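Local coordinates for uncharacterized protein (Bacteroides ovatus CL02T12C04, PDB 6PTM) that probably works as an exo-acting carrageenase of glycoside hydrolase family GH42, removing sugar units from the ends of carrageenan chains, at residues Glu53-Ile58 and Thr73-Ala78; Asn67-Glu72 and Thr543-Asn548; Asp118-Glu123 and Trp509-Asp514. One frame throughout, in Å; residues are numbered along the deposited sequence.

Contact 1: Glu53-Ile58 and Thr73-Ala78; sequences ELRKLI and TALRTA
L75 drives its isobutyl group toward L54, R55 and I58, the central packing of a helical hairpin in which helices 44-63 and 69-90 run antiparallel, their segment axes 10.3 Å apart and at 152°. The CD2 methyl of L75 does most of the work. It sits 4.0 Å from CB of R55 and makes an equally close approach to CD1 of I58, the I58 and L75 side chains crossing at a slant; on another flank, CB of L75 touches CD2 of L54 at 4.2 Å. Because CG of L75 stands anti to the backbone N (chi1 -178°), both methyls are carried toward helix 44-63, a place suited to a branched apolar residue. R55 crosses L75 at about a right angle, its aliphatic stem serving as apolar cover, and then bends at chi3 so that CD1 of L75 lies over the rim of one guanidinium face while the charge pairs with E79. I51 of helix 44-63 also touches L75; farther out, M128 and S131 of helix 109-139 pack on L54. The O of T73 accepts from T77 twice, from the backbone N on one face of its plane and from OG1, at 2.8 Å, on the other.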
loop_
_atom_site.group_PDB
_atom_site.type_symbol
_atom_site.label_atom_id
_atom_site.label_comp_id
_atom_site.label_asym_id
_atom_site.label_seq_id
_atom_site.Cartn_x
_atom_site.Cartn_y
_atom_site.Cartn_z
ATOM N N GLU A 53 -35.100 -15.440 2.701
ATOM C CA GLU A 53 -35.068 -15.817 4.136
ATOM C C GLU A 53 -34.261 -14.743 4.881
ATOM O O GLU A 53 -34.788 -14.172 5.871
ATOM C CB GLU A 53 -34.501 -17.228 4.270
ATOM C CG GLU A 53 -34.761 -17.888 5.621
ATOM C CD GLU A 53 -33.983 -19.167 5.870
ATOM O OE1 GLU A 53 -33.704 -19.873 4.907
ATOM O OE2 GLU A 53 -33.646 -19.446 7.036
ATOM N N LEU A 54 -33.050 -14.426 4.399
ATOM C CA LEU A 54 -32.213 -13.372 5.025
ATOM C C LEU A 54 -32.950 -12.038 5.025
ATOM O O LEU A 54 -32.882 -11.357 6.051
ATOM C CB LEU A 54 -30.860 -13.218 4.329
ATOM C CG LEU A 54 -29.956 -12.194 5.017
ATOM C CD1 LEU A 54 -29.762 -12.533 6.493
ATOM C CD2 LEU A 54 -28.618 -12.074 4.304
ATOM N N ARG A 55 -33.649 -11.683 3.938
ATOM C CA ARG A 55 -34.383 -10.392 3.836
ATOM C C ARG A 55 -35.448 -10.292 4.937
ATOM O O ARG A 55 -35.576 -9.208 5.531
ATOM C CB ARG A 55 -35.057 -10.201 2.471
ATOM C CG ARG A 55 -35.743 -8.853 2.320
ATOM C CD ARG A 55 -36.484 -8.710 1.000
ATOM N NE ARG A 55 -35.478 -8.587 -0.059
ATOM C CZ ARG A 55 -35.145 -9.529 -0.934
ATOM N NH1 ARG A 55 -35.788 -10.683 -0.960
ATOM N NH2 ARG A 55 -34.192 -9.291 -1.828
ATOM N N LYS A 56 -36.189 -11.362 5.223
ATOM C CA LYS A 56 -37.198 -11.313 6.315
ATOM C C LYS A 56 -36.482 -11.276 7.675
ATOM O O LYS A 56 -36.960 -10.589 8.568
ATOM C CB LYS A 56 -38.141 -12.512 6.244
ATOM C CG LYS A 56 -38.699 -12.785 4.858
ATOM C CD LYS A 56 -40.155 -13.114 4.857
ATOM C CE LYS A 56 -40.475 -14.315 5.718
ATOM N NZ LYS A 56 -40.490 -15.554 4.909
ATOM N N LEU A 57 -35.386 -12.005 7.851
ATOM C CA LEU A 57 -34.681 -12.052 9.162
ATOM C C LEU A 57 -34.131 -10.659 9.464
ATOM O O LEU A 57 -34.218 -10.209 10.616
ATOM C CB LEU A 57 -33.558 -13.093 9.118
ATOM C CG LEU A 57 -32.902 -13.372 10.468
ATOM C CD1 LEU A 57 -33.898 -14.022 11.419
ATOM C CD2 LEU A 57 -31.692 -14.276 10.279
ATOM N N ILE A 58 -33.637 -9.967 8.442
ATOM C CA ILE A 58 -33.168 -8.567 8.597
ATOM C C ILE A 58 -34.319 -7.692 9.106
ATOM O O ILE A 58 -34.099 -6.912 10.051
ATOM C CB ILE A 58 -32.548 -8.034 7.292
ATOM C CG1 ILE A 58 -31.165 -8.665 7.082
ATOM C CG2 ILE A 58 -32.516 -6.509 7.295
ATOM C CD1 ILE A 58 -30.623 -8.470 5.690
ATOM N N THR A 73 -25.562 -5.638 3.714
ATOM C CA THR A 73 -24.435 -5.590 2.752
ATOM C C THR A 73 -24.372 -6.929 2.022
ATOM O O THR A 73 -24.246 -6.934 0.780
ATOM C CB THR A 73 -23.114 -5.232 3.442
ATOM O OG1 THR A 73 -23.271 -3.932 4.013
ATOM C CG2 THR A 73 -21.946 -5.273 2.486
ATOM N N ALA A 74 -24.424 -8.035 2.760
ATOM C CA ALA A 74 -24.423 -9.405 2.188
ATOM C C ALA A 74 -25.647 -9.603 1.271
ATOM O O ALA A 74 -25.494 -10.197 0.175
ATOM C CB ALA A 74 -24.399 -10.434 3.306
ATOM N N LEU A 75 -26.832 -9.208 1.741
ATOM C CA LEU A 75 -28.098 -9.331 0.963
ATOM C C LEU A 75 -27.929 -8.566 -0.354
ATOM O O LEU A 75 -28.276 -9.106 -1.407
ATOM C CB LEU A 75 -29.269 -8.754 1.763
ATOM C CG LEU A 75 -30.626 -8.869 1.070
ATOM C CD1 LEU A 75 -31.027 -10.327 0.943
ATOM C CD2 LEU A 75 -31.706 -8.128 1.818
ATOM N N ARG A 76 -27.455 -7.327 -0.304
ATOM C CA ARG A 76 -27.279 -6.508 -1.525
ATOM C C ARG A 76 -26.266 -7.183 -2.451
ATOM O O ARG A 76 -26.488 -7.212 -3.684
ATOM C CB ARG A 76 -26.869 -5.074 -1.199
ATOM C CG ARG A 76 -26.664 -4.214 -2.438
ATOM C CD ARG A 76 -27.877 -4.165 -3.354
ATOM N NE ARG A 76 -29.054 -3.664 -2.648
ATOM C CZ ARG A 76 -29.266 -2.387 -2.328
ATOM N NH1 ARG A 76 -28.395 -1.434 -2.627
ATOM N NH2 ARG A 76 -30.374 -2.062 -1.688
ATOM N N THR A 77 -25.177 -7.698 -1.896
ATOM C CA THR A 77 -24.187 -8.407 -2.720
ATOM C C THR A 77 -24.883 -9.554 -3.457
ATOM O O THR A 77 -24.608 -9.797 -4.656
ATOM C CB THR A 77 -23.020 -8.929 -1.887
ATOM O OG1 THR A 77 -22.412 -7.861 -1.155
ATOM C CG2 THR A 77 -22.006 -9.587 -2.790
ATOM N N ALA A 78 -25.710 -10.291 -2.739
ATOM C CA ALA A 78 -26.395 -11.479 -3.264
ATOM C C ALA A 78 -27.334 -11.025 -4.382
ATOM O O ALA A 78 -27.252 -11.599 -5.497
ATOM C CB ALA A 78 -27.101 -12.186 -2.138
#

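Contact 2: Asn67-Glu72 and Thr543-Asn548; sequences NTLKEE and TMIDLN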
loop_
_atom_site.group_PDB
_atom_site.type_symbol
_atom_site.label_atom_id
_atom_site.label_comp_id
_atom_site.label_asym_id
_atom_site.label_seq_id
_atom_site.Cartn_x
_atom_site.Cartn_y
_atom_site.Cartn_z
ATOM N N ASN A 67 -28.424 -3.422 14.710
ATOM C CA ASN A 67 -27.763 -2.845 13.513
ATOM C C ASN A 67 -27.488 -3.972 12.502
ATOM O O ASN A 67 -26.489 -4.744 12.698
ATOM C CB ASN A 67 -26.445 -2.137 13.870
ATOM C CG ASN A 67 -25.859 -1.394 12.690
ATOM O OD1 ASN A 67 -26.239 -1.684 11.545
ATOM N ND2 ASN A 67 -24.969 -0.438 12.937
ATOM N N THR A 68 -28.292 -4.057 11.431
ATOM C CA THR A 68 -28.210 -5.141 10.418
ATOM C C THR A 68 -27.370 -4.690 9.212
ATOM O O THR A 68 -27.531 -5.277 8.129
ATOM C CB THR A 68 -29.593 -5.581 9.915
ATOM O OG1 THR A 68 -30.325 -4.423 9.526
ATOM C CG2 THR A 68 -30.376 -6.339 10.948
ATOM N N LEU A 69 -26.503 -3.692 9.355
ATOM C CA LEU A 69 -25.666 -3.218 8.214
ATOM C C LEU A 69 -24.946 -4.404 7.553
ATOM O O LEU A 69 -24.943 -4.497 6.316
ATOM C CB LEU A 69 -24.675 -2.148 8.681
ATOM C CG LEU A 69 -23.688 -1.656 7.633
ATOM C CD1 LEU A 69 -24.415 -0.999 6.447
ATOM C CD2 LEU A 69 -22.717 -0.670 8.271
ATOM N N LYS A 70 -24.353 -5.288 8.345
ATOM C CA LYS A 70 -23.510 -6.383 7.804
ATOM C C LYS A 70 -24.375 -7.269 6.887
ATOM O O LYS A 70 -23.990 -7.469 5.754
ATOM C CB LYS A 70 -22.902 -7.126 8.984
ATOM C CG LYS A 70 -21.970 -8.257 8.624
ATOM C CD LYS A 70 -21.311 -8.833 9.852
ATOM C CE LYS A 70 -20.493 -10.054 9.501
ATOM N NZ LYS A 70 -19.694 -10.508 10.655
ATOM N N GLU A 71 -25.531 -7.722 7.377
ATOM C CA GLU A 71 -26.441 -8.638 6.643
ATOM C C GLU A 71 -27.055 -7.908 5.440
ATOM O O GLU A 71 -27.203 -8.546 4.366
ATOM C CB GLU A 71 -27.473 -9.230 7.591
ATOM C CG GLU A 71 -26.891 -10.231 8.577
ATOM C CD GLU A 71 -26.262 -9.584 9.801
ATOM O OE1 GLU A 71 -26.535 -8.379 10.040
ATOM O OE2 GLU A 71 -25.499 -10.286 10.508
ATOM N N GLU A 72 -27.398 -6.633 5.574
ATOM C CA GLU A 72 -27.894 -5.837 4.420
ATOM C C GLU A 72 -26.834 -5.744 3.328
ATOM O O GLU A 72 -27.198 -5.743 2.125
ATOM C CB GLU A 72 -28.279 -4.424 4.833
ATOM C CG GLU A 72 -29.531 -4.374 5.685
ATOM C CD GLU A 72 -29.730 -2.981 6.250
ATOM O OE1 GLU A 72 -29.523 -2.036 5.484
ATOM O OE2 GLU A 72 -29.968 -2.844 7.441
ATOM N N THR A 543 -15.302 -6.671 6.527
ATOM C CA THR A 543 -14.054 -6.311 7.245
ATOM C C THR A 543 -14.081 -4.821 7.651
ATOM O O THR A 543 -13.811 -4.502 8.813
ATOM C CB THR A 543 -12.844 -6.745 6.425
ATOM O OG1 THR A 543 -12.985 -8.143 6.112
ATOM C CG2 THR A 543 -11.569 -6.520 7.187
ATOM N N MET A 544 -14.434 -3.914 6.755
ATOM C CA MET A 544 -14.531 -2.469 7.097
ATOM C C MET A 544 -15.498 -2.296 8.280
ATOM O O MET A 544 -15.205 -1.509 9.227
ATOM C CB MET A 544 -14.982 -1.646 5.886
ATOM C CG MET A 544 -14.009 -1.672 4.718
ATOM S SD MET A 544 -12.366 -1.025 5.153
ATOM C CE MET A 544 -11.310 -2.395 4.694
ATOM N N ILE A 545 -16.624 -3.008 8.250
ATOM C CA ILE A 545 -17.630 -2.898 9.339
ATOM C C ILE A 545 -16.982 -3.276 10.667
ATOM O O ILE A 545 -17.230 -2.571 11.672
ATOM C CB ILE A 545 -18.847 -3.783 9.052
ATOM C CG1 ILE A 545 -19.716 -3.150 7.965
ATOM C CG2 ILE A 545 -19.572 -4.068 10.369
ATOM C CD1 ILE A 545 -20.815 -4.047 7.435
ATOM N N ASP A 546 -16.236 -4.382 10.697
ATOM C CA ASP A 546 -15.582 -4.795 11.959
ATOM C C ASP A 546 -14.478 -3.800 12.329
ATOM O O ASP A 546 -14.411 -3.384 13.509
ATOM C CB ASP A 546 -15.055 -6.222 11.917
ATOM C CG ASP A 546 -16.153 -7.264 12.015
ATOM O OD1 ASP A 546 -17.224 -6.947 12.568
ATOM O OD2 ASP A 546 -15.934 -8.355 11.496
ATOM N N LEU A 547 -13.626 -3.405 11.382
ATOM C CA LEU A 547 -12.566 -2.417 11.703
ATOM C C LEU A 547 -13.205 -1.112 12.232
ATOM O O LEU A 547 -12.727 -0.561 13.220
ATOM C CB LEU A 547 -11.731 -2.158 10.449
ATOM C CG LEU A 547 -10.846 -3.285 9.944
ATOM C CD1 LEU A 547 -10.443 -2.978 8.517
ATOM C CD2 LEU A 547 -9.627 -3.425 10.827
ATOM N N ASN A 548 -14.255 -0.605 11.592
ATOM C CA ASN A 548 -14.964 0.598 12.107
ATOM C C ASN A 548 -15.370 0.386 13.570
ATOM O O ASN A 548 -15.240 1.326 14.360
ATOM C CB ASN A 548 -16.145 0.989 11.220
ATOM C CG ASN A 548 -15.696 1.589 9.906
ATOM O OD1 ASN A 548 -14.517 1.925 9.742
ATOM N ND2 ASN A 548 -16.615 1.667 8.950
HETATM O O HOH W 1 -19.241 -8.687 12.474
#
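The ammonium NZ of K70 is gripped by a water at 2.6 Å and by a salt bridge to E134 of helix 109-139. That water passes the link on to D546, donating to its OD1 at 2.7 Å, so lysine and aspartate meet through a shared solvent molecule; NZ of K70 and OD2 of D546 are themselves 4.4 Å apart, too far for a direct salt bridge, and OD2 pairs with R490 instead. K70 suits the place because it is long: with every torsion beyond CB near 180° (chi2 174°), its chain runs fully extended past I545 to the polar edge. Beneath lies a small apolar patch. CD1 of I545 points at the opening turn of helix 69-90, coming 3.6 Å from CA of K70 and 3.7 Å from CG of L69, while CG1 of I545 touches the CD2 methyl of L69, the two side chains crossing at a slant. The CG1-CD1 arm of the isoleucine ends in a single methyl, slim enough to come close to the backbone. That first turn is prepared by N67, whose OD1 accepts from L69 N at 3.0 Å in an Asx turn. OG1 of T68 donates to the anti lone pair of OE2 of E72, not to a backbone N-H. In the fold, the contact sets the N-terminal hairpin against helix 534-549, which follows what is probably the eighth strand of a (beta/alpha)8 barrel. The water probably relays the attraction between K70 and D546, whose direct salt bridges go elsewhere, while the direct touching is apolar, at the I545 tip.

Contact 3: Asp118-Glu123 and Trp509-Asp514; sequences DFERQE and WCRRED
The long side chains of E120 and R511 meet end-on from backbones whose CA atoms are 13.9 Å apart, and the surface buried between the segments comes entirely from these two. OE2 of E120 forms a salt bridge with NH2 of R511 at 2.9 Å, arriving at the guanidinium edge near its plane, with carboxylate and guanidinium turned only 21° from each other. The pairing is one-pronged: OE1 of E120 stays 4.1 Å from the same NH2. Glutamate has the length for this task, since its chain is extended beyond CG (chi2 170°) and spans from helix 109-139 past F81 and A85 of helix 69-90. R511 belongs to the loop that follows strand 503-506, probably the last strand of the (beta/alpha)8 barrel, so the bridge joins a barrel loop to the N-terminal helices. NH2 of R511 also forms a salt bridge with D88 of helix 69-90. Shortening E120 to an alanine would probably cost this NH2 one of its two carboxylates and open a gap beside F81 and A85. The other guanidinium nitrogens are held by backbone, NE by the O of N531 and NH1 by the O of G515, which fixes the plane presented to E120. The R511 side chain also touches Y84.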
loop_
_atom_site.group_PDB
_atom_site.type_symbol
_atom_site.label_atom_id
_atom_site.label_comp_id
_atom_site.label_asym_id
_atom_site.label_seq_id
_atom_site.Cartn_x
_atom_site.Cartn_y
_atom_site.Cartn_z
ATOM N N ASP A 118 -23.573 -21.307 -11.539
ATOM C CA ASP A 118 -23.924 -22.060 -10.308
ATOM C C ASP A 118 -22.851 -21.881 -9.229
ATOM O O ASP A 118 -23.199 -22.075 -8.058
ATOM C CB ASP A 118 -24.215 -23.529 -10.590
ATOM C CG ASP A 118 -25.608 -23.704 -11.176
ATOM O OD1 ASP A 118 -26.433 -22.736 -11.140
ATOM O OD2 ASP A 118 -25.845 -24.786 -11.664
ATOM N N PHE A 119 -21.603 -21.588 -9.587
ATOM C CA PHE A 119 -20.545 -21.312 -8.584
ATOM C C PHE A 119 -20.948 -20.024 -7.847
ATOM O O PHE A 119 -21.037 -19.989 -6.590
ATOM C CB PHE A 119 -19.163 -21.226 -9.235
ATOM C CG PHE A 119 -18.152 -20.574 -8.329
ATOM C CD1 PHE A 119 -17.647 -21.268 -7.244
ATOM C CD2 PHE A 119 -17.802 -19.233 -8.494
ATOM C CE1 PHE A 119 -16.750 -20.655 -6.365
ATOM C CE2 PHE A 119 -16.916 -18.622 -7.621
ATOM C CZ PHE A 119 -16.399 -19.330 -6.554
ATOM N N GLU A 120 -21.332 -19.010 -8.616
ATOM C CA GLU A 120 -21.786 -17.723 -8.064
ATOM C C GLU A 120 -23.030 -17.950 -7.207
ATOM O O GLU A 120 -23.071 -17.364 -6.114
ATOM C CB GLU A 120 -22.000 -16.700 -9.165
ATOM C CG GLU A 120 -20.685 -16.304 -9.792
ATOM C CD GLU A 120 -20.876 -15.471 -11.040
ATOM O OE1 GLU A 120 -21.647 -15.928 -11.916
ATOM O OE2 GLU A 120 -20.251 -14.363 -11.130
ATOM N N ARG A 121 -23.982 -18.777 -7.650
ATOM C CA ARG A 121 -25.200 -19.007 -6.843
ATOM C C ARG A 121 -24.818 -19.782 -5.573
ATOM O O ARG A 121 -25.395 -19.497 -4.506
ATOM C CB ARG A 121 -26.266 -19.682 -7.711
ATOM C CG ARG A 121 -26.866 -18.763 -8.754
ATOM C CD ARG A 121 -27.447 -19.561 -9.921
ATOM N NE ARG A 121 -27.966 -18.701 -10.962
ATOM C CZ ARG A 121 -28.028 -19.021 -12.245
ATOM N NH1 ARG A 121 -27.591 -20.187 -12.660
ATOM N NH2 ARG A 121 -28.478 -18.143 -13.116
ATOM N N GLN A 122 -23.871 -20.713 -5.671
ATOM C CA GLN A 122 -23.472 -21.519 -4.500
ATOM C C GLN A 122 -22.760 -20.604 -3.499
ATOM O O GLN A 122 -22.983 -20.781 -2.262
ATOM C CB GLN A 122 -22.624 -22.726 -4.903
ATOM C CG GLN A 122 -22.321 -23.628 -3.717
ATOM C CD GLN A 122 -23.563 -24.212 -3.075
ATOM O OE1 GLN A 122 -24.546 -24.556 -3.732
ATOM N NE2 GLN A 122 -23.518 -24.354 -1.768
ATOM N N GLU A 123 -21.929 -19.670 -3.988
ATOM C CA GLU A 123 -21.262 -18.672 -3.115
ATOM C C GLU A 123 -22.346 -17.846 -2.422
ATOM O O GLU A 123 -22.207 -17.600 -1.243
ATOM C CB GLU A 123 -20.299 -17.808 -3.921
ATOM C CG GLU A 123 -19.090 -18.593 -4.363
ATOM C CD GLU A 123 -18.192 -18.992 -3.218
ATOM O OE1 GLU A 123 -17.594 -18.078 -2.589
ATOM O OE2 GLU A 123 -18.072 -20.215 -2.971
ATOM N N TRP A 509 -14.083 -3.372 -10.198
ATOM C CA TRP A 509 -15.513 -3.656 -10.469
ATOM C C TRP A 509 -15.783 -3.341 -11.936
ATOM O O TRP A 509 -16.320 -2.261 -12.249
ATOM C CB TRP A 509 -16.412 -2.881 -9.522
ATOM C CG TRP A 509 -17.852 -3.308 -9.502
ATOM C CD1 TRP A 509 -18.743 -3.361 -10.538
ATOM C CD2 TRP A 509 -18.592 -3.657 -8.317
ATOM N NE1 TRP A 509 -19.985 -3.730 -10.080
ATOM C CE2 TRP A 509 -19.927 -3.906 -8.722
ATOM C CE3 TRP A 509 -18.248 -3.773 -6.959
ATOM C CZ2 TRP A 509 -20.913 -4.270 -7.809
ATOM C CZ3 TRP A 509 -19.226 -4.138 -6.061
ATOM C CH2 TRP A 509 -20.538 -4.376 -6.485
ATOM N N CYS A 510 -15.345 -4.257 -12.787
ATOM C CA CYS A 510 -15.422 -4.116 -14.258
ATOM C C CYS A 510 -16.821 -4.515 -14.753
ATOM O O CYS A 510 -17.125 -4.167 -15.893
ATOM C CB CYS A 510 -14.344 -4.952 -14.934
ATOM S SG CYS A 510 -14.048 -4.422 -16.637
ATOM N N ARG A 511 -17.627 -5.210 -13.935
ATOM C CA ARG A 511 -19.055 -5.523 -14.229
ATOM C C ARG A 511 -19.851 -4.243 -14.492
ATOM O O ARG A 511 -19.759 -3.289 -13.696
ATOM C CB ARG A 511 -19.698 -6.244 -13.044
ATOM C CG ARG A 511 -19.247 -7.685 -12.872
ATOM C CD ARG A 511 -20.132 -8.663 -13.659
ATOM N NE ARG A 511 -19.914 -10.021 -13.168
ATOM C CZ ARG A 511 -20.460 -11.124 -13.675
ATOM N NH1 ARG A 511 -21.266 -11.054 -14.718
ATOM N NH2 ARG A 511 -20.243 -12.285 -13.082
ATOM N N ARG A 512 -20.647 -4.236 -15.556
ATOM C CA ARG A 512 -21.628 -3.155 -15.818
ATOM C C ARG A 512 -22.907 -3.540 -15.072
ATOM O O ARG A 512 -22.996 -4.715 -14.583
ATOM C CB ARG A 512 -21.852 -2.937 -17.327
ATOM C CG ARG A 512 -20.602 -2.613 -18.140
ATOM C CD ARG A 512 -19.826 -1.367 -17.691
ATOM N NE ARG A 512 -18.976 -1.562 -16.507
ATOM C CZ ARG A 512 -18.372 -0.602 -15.780
ATOM N NH1 ARG A 512 -18.477 0.676 -16.126
ATOM N NH2 ARG A 512 -17.672 -0.943 -14.697
ATOM N N GLU A 513 -23.869 -2.615 -14.989
ATOM C CA GLU A 513 -25.149 -2.867 -14.269
ATOM C C GLU A 513 -25.844 -4.115 -14.843
ATOM O O GLU A 513 -26.429 -4.890 -14.040
ATOM C CB GLU A 513 -26.049 -1.633 -14.336
ATOM C CG GLU A 513 -27.213 -1.683 -13.351
ATOM C CD GLU A 513 -28.189 -0.521 -13.449
ATOM O OE1 GLU A 513 -27.889 0.448 -14.167
ATOM O OE2 GLU A 513 -29.236 -0.585 -12.797
ATOM N N ASP A 514 -25.733 -4.354 -16.158
ATOM C CA ASP A 514 -26.434 -5.477 -16.857
ATOM C C ASP A 514 -25.710 -6.828 -16.633
ATOM O O ASP A 514 -26.320 -7.895 -16.959
ATOM C CB ASP A 514 -26.716 -5.135 -18.333
ATOM C CG ASP A 514 -25.531 -5.139 -19.284
ATOM O OD1 ASP A 514 -24.406 -5.462 -18.865
ATOM O OD2 ASP A 514 -25.739 -4.783 -20.442
#

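Overall arrangement
From the N terminus, helix 44-63 supplies the first half of contact 1, and the chain turns back at once, so 73-78 closes a short loop of 14 residues. Before that closure, 67-72 has already opened contact 2, whose partner comes only at 543-548; the two therefore cross, and they share helix 69-90 and touch where I58 CD1 meets E71 C at 3.6 Å. Contact 3 opens later at 118-123 and closes at 509-514, entirely within the span of contact 2 and after contact 1 is complete. Contact 1 builds the N-terminal helical hairpin, while contacts 2 and 3, centres about 21 Å apart, join the N-terminal helices to a helix and a loop of the probable barrel.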